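Twin-arginine translocation pathway signal protein (Burkholderia phytofirmans, PDB 2RJO) binds galactose in the cleft between its two lobes, probably as a periplasmic solute-binding protein serving sugar uptake or sensing. Local coordinates at residues 237-251 with 288-302. Numbering follows the deposited sequence.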
ATOM      1  N   LEU A 237     -11.046   6.644   6.848  1.00 20.68           N
ATOM      2  CA  LEU A 237     -12.295   6.081   7.348  1.00 21.32           C
ATOM      3  C   LEU A 237     -13.186   7.173   7.930  1.00 21.88           C
ATOM      4  O   LEU A 237     -14.409   7.139   7.776  1.00 22.56           O
ATOM      5  CB  LEU A 237     -12.014   5.022   8.423  1.00 20.40           C
ATOM      6  CG  LEU A 237     -11.288   3.761   7.966  1.00 20.28           C
ATOM      7  CD1 LEU A 237     -11.027   2.843   9.155  1.00 19.59           C
ATOM      8  CD2 LEU A 237     -12.112   3.054   6.913  1.00 19.09           C
ATOM      9  N   VAL A 238     -12.569   8.131   8.611  1.00 22.50           N
ATOM     10  CA  VAL A 238     -13.313   9.238   9.201  1.00 23.37           C
ATOM     11  C   VAL A 238     -13.994  10.027   8.085  1.00 23.45           C
ATOM     12  O   VAL A 238     -15.174  10.379   8.183  1.00 23.60           O
ATOM     13  CB  VAL A 238     -12.380  10.162   9.990  1.00 22.22           C
ATOM     14  CG1 VAL A 238     -13.126  11.392  10.464  1.00 23.56           C
ATOM     15  CG2 VAL A 238     -11.813   9.410  11.172  1.00 22.85           C
ATOM     16  N   ALA A 239     -13.255  10.280   7.011  1.00 22.98           N
ATOM     17  CA  ALA A 239     -13.811  11.016   5.885  1.00 20.11           C
ATOM     18  C   ALA A 239     -14.958  10.226   5.268  1.00 19.31           C
ATOM     19  O   ALA A 239     -15.882  10.811   4.716  1.00 18.91           O
ATOM     20  CB  ALA A 239     -12.742  11.277   4.845  1.00 20.23           C
ATOM     21  N   ILE A 240     -14.911   8.900   5.351  1.00 19.61           N
ATOM     22  CA  ILE A 240     -15.995   8.107   4.772  1.00 19.27           C
ATOM     23  C   ILE A 240     -17.261   8.203   5.624  1.00 21.16           C
ATOM     24  O   ILE A 240     -18.369   8.342   5.101  1.00 22.12           O
ATOM     25  CB  ILE A 240     -15.611   6.612   4.625  1.00 19.29           C
ATOM     26  CG1 ILE A 240     -14.507   6.454   3.577  1.00 16.97           C
ATOM     27  CG2 ILE A 240     -16.838   5.800   4.221  1.00 15.55           C
ATOM     28  CD1 ILE A 240     -14.075   5.035   3.368  1.00 14.27           C
ATOM     29  N   LYS A 241     -17.101   8.129   6.939  1.00 21.35           N
ATOM     30  CA  LYS A 241     -18.259   8.212   7.813  1.00 24.07           C
ATOM     31  C   LYS A 241     -18.887   9.602   7.734  1.00 23.58           C
ATOM     32  O   LYS A 241     -20.073   9.765   7.999  1.00 24.26           O
ATOM     33  CB  LYS A 241     -17.872   7.917   9.263  1.00 24.53           C
ATOM     34  CG  LYS A 241     -19.082   7.679  10.136  1.00 28.04           C
ATOM     35  CD  LYS A 241     -19.017   8.428  11.460  1.00 31.38           C
ATOM     36  CE  LYS A 241     -18.229   7.672  12.529  1.00 31.54           C
ATOM     37  NZ  LYS A 241     -18.434   8.344  13.852  1.00 33.23           N
ATOM     38  N   SER A 242     -18.087  10.597   7.362  1.00 22.54           N
ATOM     39  CA  SER A 242     -18.564  11.973   7.266  1.00 22.90           C
ATOM     40  C   SER A 242     -19.147  12.295   5.897  1.00 23.33           C
ATOM     41  O   SER A 242     -19.571  13.422   5.649  1.00 25.15           O
ATOM     42  CB  SER A 242     -17.424  12.943   7.567  1.00 23.53           C
ATOM     43  OG  SER A 242     -16.410  12.862   6.580  1.00 24.04           O
ATOM     44  N   GLY A 243     -19.160  11.310   5.007  1.00 24.36           N
ATOM     45  CA  GLY A 243     -19.711  11.521   3.681  1.00 23.96           C
ATOM     46  C   GLY A 243     -18.808  12.247   2.701  1.00 24.69           C
ATOM     47  O   GLY A 243     -19.214  12.536   1.577  1.00 27.13           O
ATOM     48  N   GLU A 244     -17.576  12.534   3.086  1.00 23.56           N
ATOM     49  CA  GLU A 244     -16.699  13.248   2.172  1.00 24.55           C
ATOM     50  C   GLU A 244     -15.932  12.353   1.207  1.00 24.53           C
ATOM     51  O   GLU A 244     -15.575  12.780   0.100  1.00 22.49           O
ATOM     52  CB  GLU A 244     -15.774  14.153   2.973  1.00 23.82           C
ATOM     53  CG  GLU A 244     -16.587  15.251   3.649  1.00 29.69           C
ATOM     54  CD  GLU A 244     -15.750  16.231   4.425  1.00 31.81           C
ATOM     55  OE1 GLU A 244     -14.652  16.575   3.953  1.00 35.02           O
ATOM     56  OE2 GLU A 244     -16.200  16.670   5.506  1.00 35.85           O
ATOM     57  N   LEU A 245     -15.701  11.109   1.628  1.00 23.64           N
ATOM     58  CA  LEU A 245     -15.016  10.119   0.808  1.00 23.00           C
ATOM     59  C   LEU A 245     -16.080   9.053   0.594  1.00 23.04           C
ATOM     60  O   LEU A 245     -16.674   8.586   1.565  1.00 24.50           O
ATOM     61  CB  LEU A 245     -13.825   9.532   1.570  1.00 22.76           C
ATOM     62  CG  LEU A 245     -12.873   8.629   0.783  1.00 24.22           C
ATOM     63  CD1 LEU A 245     -12.063   9.464  -0.204  1.00 25.76           C
ATOM     64  CD2 LEU A 245     -11.941   7.924   1.737  1.00 23.49           C
ATOM     65  N   VAL A 246     -16.353   8.676  -0.652  1.00 21.83           N
ATOM     66  CA  VAL A 246     -17.386   7.670  -0.875  1.00 23.72           C
ATOM     67  C   VAL A 246     -16.911   6.226  -0.767  1.00 23.92           C
ATOM     68  O   VAL A 246     -17.720   5.323  -0.559  1.00 25.73           O
ATOM     69  CB  VAL A 246     -18.098   7.872  -2.227  1.00 23.97           C
ATOM     70  CG1 VAL A 246     -18.720   9.254  -2.266  1.00 25.97           C
ATOM     71  CG2 VAL A 246     -17.138   7.700  -3.365  1.00 25.15           C
ATOM     72  N   ALA A 247     -15.605   6.003  -0.878  1.00 24.12           N
ATOM     73  CA  ALA A 247     -15.077   4.648  -0.781  1.00 22.73           C
ATOM     74  C   ALA A 247     -13.566   4.588  -0.680  1.00 21.99           C
ATOM     75  O   ALA A 247     -12.865   5.521  -1.065  1.00 21.69           O
ATOM     76  CB  ALA A 247     -15.542   3.821  -1.970  1.00 21.96           C
ATOM     77  N   SER A 248     -13.077   3.472  -0.150  1.00 20.33           N
ATOM     78  CA  SER A 248     -11.652   3.216  -0.014  1.00 19.76           C
ATOM     79  C   SER A 248     -11.470   1.695   0.025  1.00 20.95           C
ATOM     80  O   SER A 248     -12.444   0.937  -0.079  1.00 20.47           O
ATOM     81  CB  SER A 248     -11.121   3.848   1.273  1.00 19.65           C
ATOM     82  OG  SER A 248      -9.724   3.667   1.395  1.00 19.31           O
ATOM     83  N   VAL A 249     -10.230   1.245   0.166  1.00 19.43           N
ATOM     84  CA  VAL A 249      -9.964  -0.182   0.239  1.00 20.02           C
ATOM     85  C   VAL A 249      -8.944  -0.403   1.347  1.00 20.93           C
ATOM     86  O   VAL A 249      -7.878   0.210   1.356  1.00 21.48           O
ATOM     87  CB  VAL A 249      -9.435  -0.728  -1.108  1.00 19.69           C
ATOM     88  CG1 VAL A 249      -9.255  -2.241  -1.021  1.00 17.76           C
ATOM     89  CG2 VAL A 249     -10.418  -0.383  -2.232  1.00 17.32           C
ATOM     90  N   ASP A 250      -9.284  -1.267   2.297  1.00 21.28           N
ATOM     91  CA  ASP A 250      -8.404  -1.535   3.423  1.00 20.63           C
ATOM     92  C   ASP A 250      -7.429  -2.685   3.172  1.00 21.32           C
ATOM     93  O   ASP A 250      -7.843  -3.840   3.022  1.00 19.66           O
ATOM     94  CB  ASP A 250      -9.250  -1.812   4.664  1.00 23.57           C
ATOM     95  CG  ASP A 250      -8.456  -1.693   5.944  1.00 26.77           C
ATOM     96  OD1 ASP A 250      -7.269  -1.294   5.882  1.00 29.34           O
ATOM     97  OD2 ASP A 250      -9.022  -1.989   7.014  1.00 30.35           O
ATOM     98  N   TRP A 251      -6.139  -2.343   3.113  1.00 21.05           N
ATOM     99  CA  TRP A 251      -5.064  -3.310   2.883  1.00 20.03           C
ATOM    100  C   TRP A 251      -4.597  -3.821   4.236  1.00 21.06           C
ATOM    101  O   TRP A 251      -3.880  -4.811   4.328  1.00 20.99           O
ATOM    102  CB  TRP A 251      -3.857  -2.649   2.211  1.00 19.97           C
ATOM    103  CG  TRP A 251      -4.128  -1.756   1.022  1.00 19.17           C
ATOM    104  CD1 TRP A 251      -3.672  -0.478   0.851  1.00 18.88           C
ATOM    105  CD2 TRP A 251      -4.801  -2.105  -0.199  1.00 17.32           C
ATOM    106  NE1 TRP A 251      -4.007  -0.015  -0.397  1.00 18.85           N
ATOM    107  CE2 TRP A 251      -4.699  -0.991  -1.065  1.00 17.76           C
ATOM    108  CE3 TRP A 251      -5.471  -3.248  -0.651  1.00 17.14           C
ATOM    109  CZ2 TRP A 251      -5.247  -0.988  -2.355  1.00 17.09           C
ATOM    110  CZ3 TRP A 251      -6.017  -3.242  -1.939  1.00 15.09           C
ATOM    111  CH2 TRP A 251      -5.898  -2.120  -2.773  1.00 16.49           C
ATOM    112  N   ALA A 288      -8.451  -7.998   0.587  1.00 21.55           N
ATOM    113  CA  ALA A 288      -8.618  -6.676   1.185  1.00 21.79           C
ATOM    114  C   ALA A 288     -10.112  -6.464   1.430  1.00 22.15           C
ATOM    115  O   ALA A 288     -10.925  -7.272   0.990  1.00 24.32           O
ATOM    116  CB  ALA A 288      -8.069  -5.613   0.256  1.00 18.01           C
ATOM    117  N   THR A 289     -10.466  -5.398   2.145  1.00 22.24           N
ATOM    118  CA  THR A 289     -11.870  -5.096   2.447  1.00 21.64           C
ATOM    119  C   THR A 289     -12.319  -3.792   1.788  1.00 20.57           C
ATOM    120  O   THR A 289     -11.808  -2.719   2.109  1.00 18.59           O
ATOM    121  CB  THR A 289     -12.114  -4.917   3.970  1.00 21.75           C
ATOM    122  OG1 THR A 289     -11.345  -5.873   4.698  1.00 25.64           O
ATOM    123  CG2 THR A 289     -13.590  -5.110   4.303  1.00 23.55           C
ATOM    124  N   PHE A 290     -13.267  -3.879   0.862  1.00 22.18           N
ATOM    125  CA  PHE A 290     -13.769  -2.679   0.226  1.00 22.23           C
ATOM    126  C   PHE A 290     -14.566  -1.989   1.327  1.00 22.12           C
ATOM    127  O   PHE A 290     -15.364  -2.636   2.003  1.00 20.86           O
ATOM    128  CB  PHE A 290     -14.694  -3.040  -0.922  1.00 22.09           C
ATOM    129  CG  PHE A 290     -15.090  -1.870  -1.764  1.00 22.95           C
ATOM    130  CD1 PHE A 290     -14.149  -1.210  -2.549  1.00 24.57           C
ATOM    131  CD2 PHE A 290     -16.401  -1.418  -1.773  1.00 23.12           C
ATOM    132  CE1 PHE A 290     -14.517  -0.122  -3.351  1.00 21.94           C
ATOM    133  CE2 PHE A 290     -16.776  -0.336  -2.565  1.00 23.27           C
ATOM    134  CZ  PHE A 290     -15.835   0.313  -3.348  1.00 22.16           C
ATOM    135  N   VAL A 291     -14.358  -0.691   1.517  1.00 22.76           N
ATOM    136  CA  VAL A 291     -15.068   0.012   2.577  1.00 22.07           C
ATOM    137  C   VAL A 291     -15.862   1.207   2.072  1.00 21.85           C
ATOM    138  O   VAL A 291     -15.381   2.001   1.269  1.00 21.95           O
ATOM    139  CB  VAL A 291     -14.087   0.469   3.690  1.00 22.43           C
ATOM    140  CG1 VAL A 291     -12.954   1.272   3.092  1.00 25.36           C
ATOM    141  CG2 VAL A 291     -14.821   1.306   4.731  1.00 22.19           C
ATOM    142  N   THR A 292     -17.089   1.311   2.557  1.00 20.51           N
ATOM    143  CA  THR A 292     -18.006   2.383   2.200  1.00 22.46           C
ATOM    144  C   THR A 292     -18.821   2.686   3.466  1.00 21.89           C
ATOM    145  O   THR A 292     -18.639   2.011   4.470  1.00 20.95           O
ATOM    146  CB  THR A 292     -18.928   1.931   1.052  1.00 22.82           C
ATOM    147  OG1 THR A 292     -19.800   3.004   0.685  1.00 31.28           O
ATOM    148  CG2 THR A 292     -19.757   0.738   1.476  1.00 22.81           C
ATOM    149  N   LYS A 293     -19.704   3.681   3.436  1.00 22.39           N
ATOM    150  CA  LYS A 293     -20.468   4.003   4.637  1.00 23.27           C
ATOM    151  C   LYS A 293     -21.267   2.839   5.200  1.00 24.67           C
ATOM    152  O   LYS A 293     -21.537   2.799   6.402  1.00 24.24           O
ATOM    153  CB  LYS A 293     -21.414   5.201   4.413  1.00 26.44           C
ATOM    154  CG  LYS A 293     -20.828   6.525   4.933  1.00 29.19           C
ATOM    155  CD  LYS A 293     -21.874   7.640   5.158  1.00 30.80           C
ATOM    156  CE  LYS A 293     -22.313   8.303   3.861  1.00 31.73           C
ATOM    157  NZ  LYS A 293     -23.316   9.406   4.081  1.00 32.10           N
ATOM    158  N   THR A 294     -21.634   1.883   4.355  1.00 24.42           N
ATOM    159  CA  THR A 294     -22.425   0.759   4.841  1.00 25.67           C
ATOM    160  C   THR A 294     -21.656  -0.175   5.770  1.00 23.91           C
ATOM    161  O   THR A 294     -22.243  -0.778   6.668  1.00 24.17           O
ATOM    162  CB  THR A 294     -23.033  -0.036   3.676  1.00 27.12           C
ATOM    163  OG1 THR A 294     -21.999  -0.682   2.932  1.00 30.08           O
ATOM    164  CG2 THR A 294     -23.804   0.905   2.758  1.00 28.14           C
ATOM    165  N   ASN A 295     -20.345  -0.281   5.589  1.00 22.50           N
ATOM    166  CA  ASN A 295     -19.564  -1.140   6.472  1.00 22.26           C
ATOM    167  C   ASN A 295     -18.443  -0.373   7.156  1.00 22.66           C
ATOM    168  O   ASN A 295     -17.606  -0.968   7.825  1.00 23.29           O
ATOM    169  CB  ASN A 295     -18.967  -2.306   5.688  1.00 21.93           C
ATOM    170  CG  ASN A 295     -17.833  -1.873   4.785  1.00 22.35           C
ATOM    171  OD1 ASN A 295     -17.887  -0.800   4.193  1.00 21.08           O
ATOM    172  ND2 ASN A 295     -16.802  -2.709   4.669  1.00 20.97           N
ATOM    173  N   VAL A 296     -18.427   0.948   7.011  1.00 22.08           N
ATOM    174  CA  VAL A 296     -17.348   1.723   7.609  1.00 21.61           C
ATOM    175  C   VAL A 296     -17.207   1.546   9.117  1.00 20.96           C
ATOM    176  O   VAL A 296     -16.100   1.458   9.631  1.00 18.80           O
ATOM    177  CB  VAL A 296     -17.480   3.225   7.301  1.00 21.48           C
ATOM    178  CG1 VAL A 296     -18.738   3.796   7.950  1.00 21.74           C
ATOM    179  CG2 VAL A 296     -16.238   3.953   7.789  1.00 19.77           C
ATOM    180  N   GLN A 297     -18.321   1.492   9.829  1.00 23.33           N
ATOM    181  CA  GLN A 297     -18.253   1.340  11.270  1.00 25.77           C
ATOM    182  C   GLN A 297     -17.501   0.070  11.676  1.00 26.00           C
ATOM    183  O   GLN A 297     -16.760   0.075  12.658  1.00 26.19           O
ATOM    184  CB  GLN A 297     -19.659   1.353  11.865  1.00 28.14           C
ATOM    185  CG  GLN A 297     -19.695   1.321  13.385  1.00 32.36           C
ATOM    186  CD  GLN A 297     -19.622  -0.087  13.944  1.00 35.49           C
ATOM    187  OE1 GLN A 297     -20.457  -0.939  13.618  1.00 37.43           O
ATOM    188  NE2 GLN A 297     -18.624  -0.342  14.800  1.00 37.25           N
ATOM    189  N   ASP A 298     -17.679  -1.011  10.921  1.00 26.17           N
ATOM    190  CA  ASP A 298     -16.990  -2.261  11.229  1.00 26.72           C
ATOM    191  C   ASP A 298     -15.492  -2.169  10.993  1.00 26.78           C
ATOM    192  O   ASP A 298     -14.701  -2.721  11.762  1.00 26.47           O
ATOM    193  CB  ASP A 298     -17.550  -3.415  10.403  1.00 28.20           C
ATOM    194  CG  ASP A 298     -18.911  -3.830  10.864  1.00 29.26           C
ATOM    195  OD1 ASP A 298     -19.080  -4.033  12.082  1.00 30.21           O
ATOM    196  OD2 ASP A 298     -19.810  -3.961  10.015  1.00 32.40           O
ATOM    197  N   VAL A 299     -15.096  -1.479   9.928  1.00 25.43           N
ATOM    198  CA  VAL A 299     -13.676  -1.347   9.643  1.00 23.05           C
ATOM    199  C   VAL A 299     -13.025  -0.465  10.701  1.00 22.99           C
ATOM    200  O   VAL A 299     -11.917  -0.752  11.148  1.00 24.25           O
ATOM    201  CB  VAL A 299     -13.433  -0.756   8.249  1.00 22.30           C
ATOM    202  CG1 VAL A 299     -11.936  -0.614   8.005  1.00 19.31           C
ATOM    203  CG2 VAL A 299     -14.060  -1.652   7.198  1.00 20.32           C
ATOM    204  N   ILE A 300     -13.714   0.598  11.113  1.00 22.99           N
ATOM    205  CA  ILE A 300     -13.165   1.486  12.134  1.00 22.86           C
ATOM    206  C   ILE A 300     -12.895   0.721  13.434  1.00 24.04           C
ATOM    207  O   ILE A 300     -11.820   0.847  14.015  1.00 23.99           O
ATOM    208  CB  ILE A 300     -14.119   2.679  12.427  1.00 22.53           C
ATOM    209  CG1 ILE A 300     -14.098   3.660  11.254  1.00 20.36           C
ATOM    210  CG2 ILE A 300     -13.701   3.391  13.714  1.00 18.22           C
ATOM    211  CD1 ILE A 300     -15.022   4.851  11.427  1.00 19.98           C
ATOM    212  N   ALA A 301     -13.874  -0.065  13.876  1.00 24.26           N
ATOM    213  CA  ALA A 301     -13.760  -0.860  15.097  1.00 25.60           C
ATOM    214  C   ALA A 301     -12.609  -1.863  15.026  1.00 28.10           C
ATOM    215  O   ALA A 301     -12.007  -2.216  16.046  1.00 28.69           O
ATOM    216  CB  ALA A 301     -15.056  -1.591  15.347  1.00 24.35           C
ATOM    217  N   ARG A 302     -12.312  -2.326  13.818  1.00 30.10           N
ATOM    218  CA  ARG A 302     -11.232  -3.286  13.608  1.00 32.34           C
ATOM    219  C   ARG A 302      -9.889  -2.616  13.906  1.00 34.03           C
ATOM    220  O   ARG A 302      -9.008  -3.199  14.545  1.00 32.46           O
ATOM    221  CB  ARG A 302     -11.254  -3.761  12.159  1.00 32.11           C
ATOM    222  CG  ARG A 302     -10.417  -4.994  11.876  1.00 33.93           C
ATOM    223  CD  ARG A 302     -10.486  -5.334  10.391  1.00 35.26           C
ATOM    224  NE  ARG A 302     -11.878  -5.336   9.943  1.00 38.43           N
ATOM    225  CZ  ARG A 302     -12.252  -5.385   8.668  1.00 39.56           C
ATOM    226  NH1 ARG A 302     -11.323  -5.435   7.715  1.00 37.44           N
ATOM    227  NH2 ARG A 302     -13.556  -5.377   8.349  1.00 38.08           N
TER
HETATM  228  O   HOH W   1     -20.126   5.618   0.727  1.00 28.86           O
HETATM  229  O   HOH W   2      -8.344  -6.066   5.043  1.00 33.56           O
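Ser248 and Asp250 pair with Val291 and Thr289 as antiparallel hydrogen-bonded partners: in the C-terminal lobe of a periplasmic binding protein fold, strand 289-291 extends the sheet beyond strand 248-250. Of the four backbone bonds, Asp250 N to Thr289 O is the straightest (178° at the hydrogen). Between these pairs, Val249 and Phe290 form a non-hydrogen-bonded pair; Val249 CG2 lies 3.8 Å from Phe290 CD1, and Tyr121 and Thr125 of helix 118-132 cover this face. The other face carries Val291 beneath two helices running nearly antiparallel, their axes 153° apart. CG1 of Val291, set between its backbone N and carbonyl carbon, lies 3.2 Å from Ser248 O, while CG2 meets Leu237 CD2 at 3.9 Å. The Leu237 side chain crosses those of Val291 and Val299 at about a right angle but runs alongside Ile300 in the opposite direction, its CB 3.8 Å from Ile300 CG1. Ile240 reaches in with its end: CG2 packs against the Thr292-Lys293 peptide and Val296, and CD1 meets Val291 CG1. Asp250 OD2 lies 3.4 Å from Val299 CG1, while OD1 accepts from Asp252 N.

Outside that layer, water 1 links Val246 O to Thr292 OG1, and water 2 links Asp250 O to Thr289 OG1. Asn295 braces the turn into helix 296-302: its OD1 accepts from Thr292 N and its ND2 donates to Phe290 O. At the cleft end, Ala288 CB rests 3.6 Å from Trp251 CE3, beside a ring that touches the bound galactose and meets Trp95 edge-to-face. Arg302 NH1 donates to Thr289 OG1 at 3.0 Å, the oxygen lying only 6° out of the guanidinium plane.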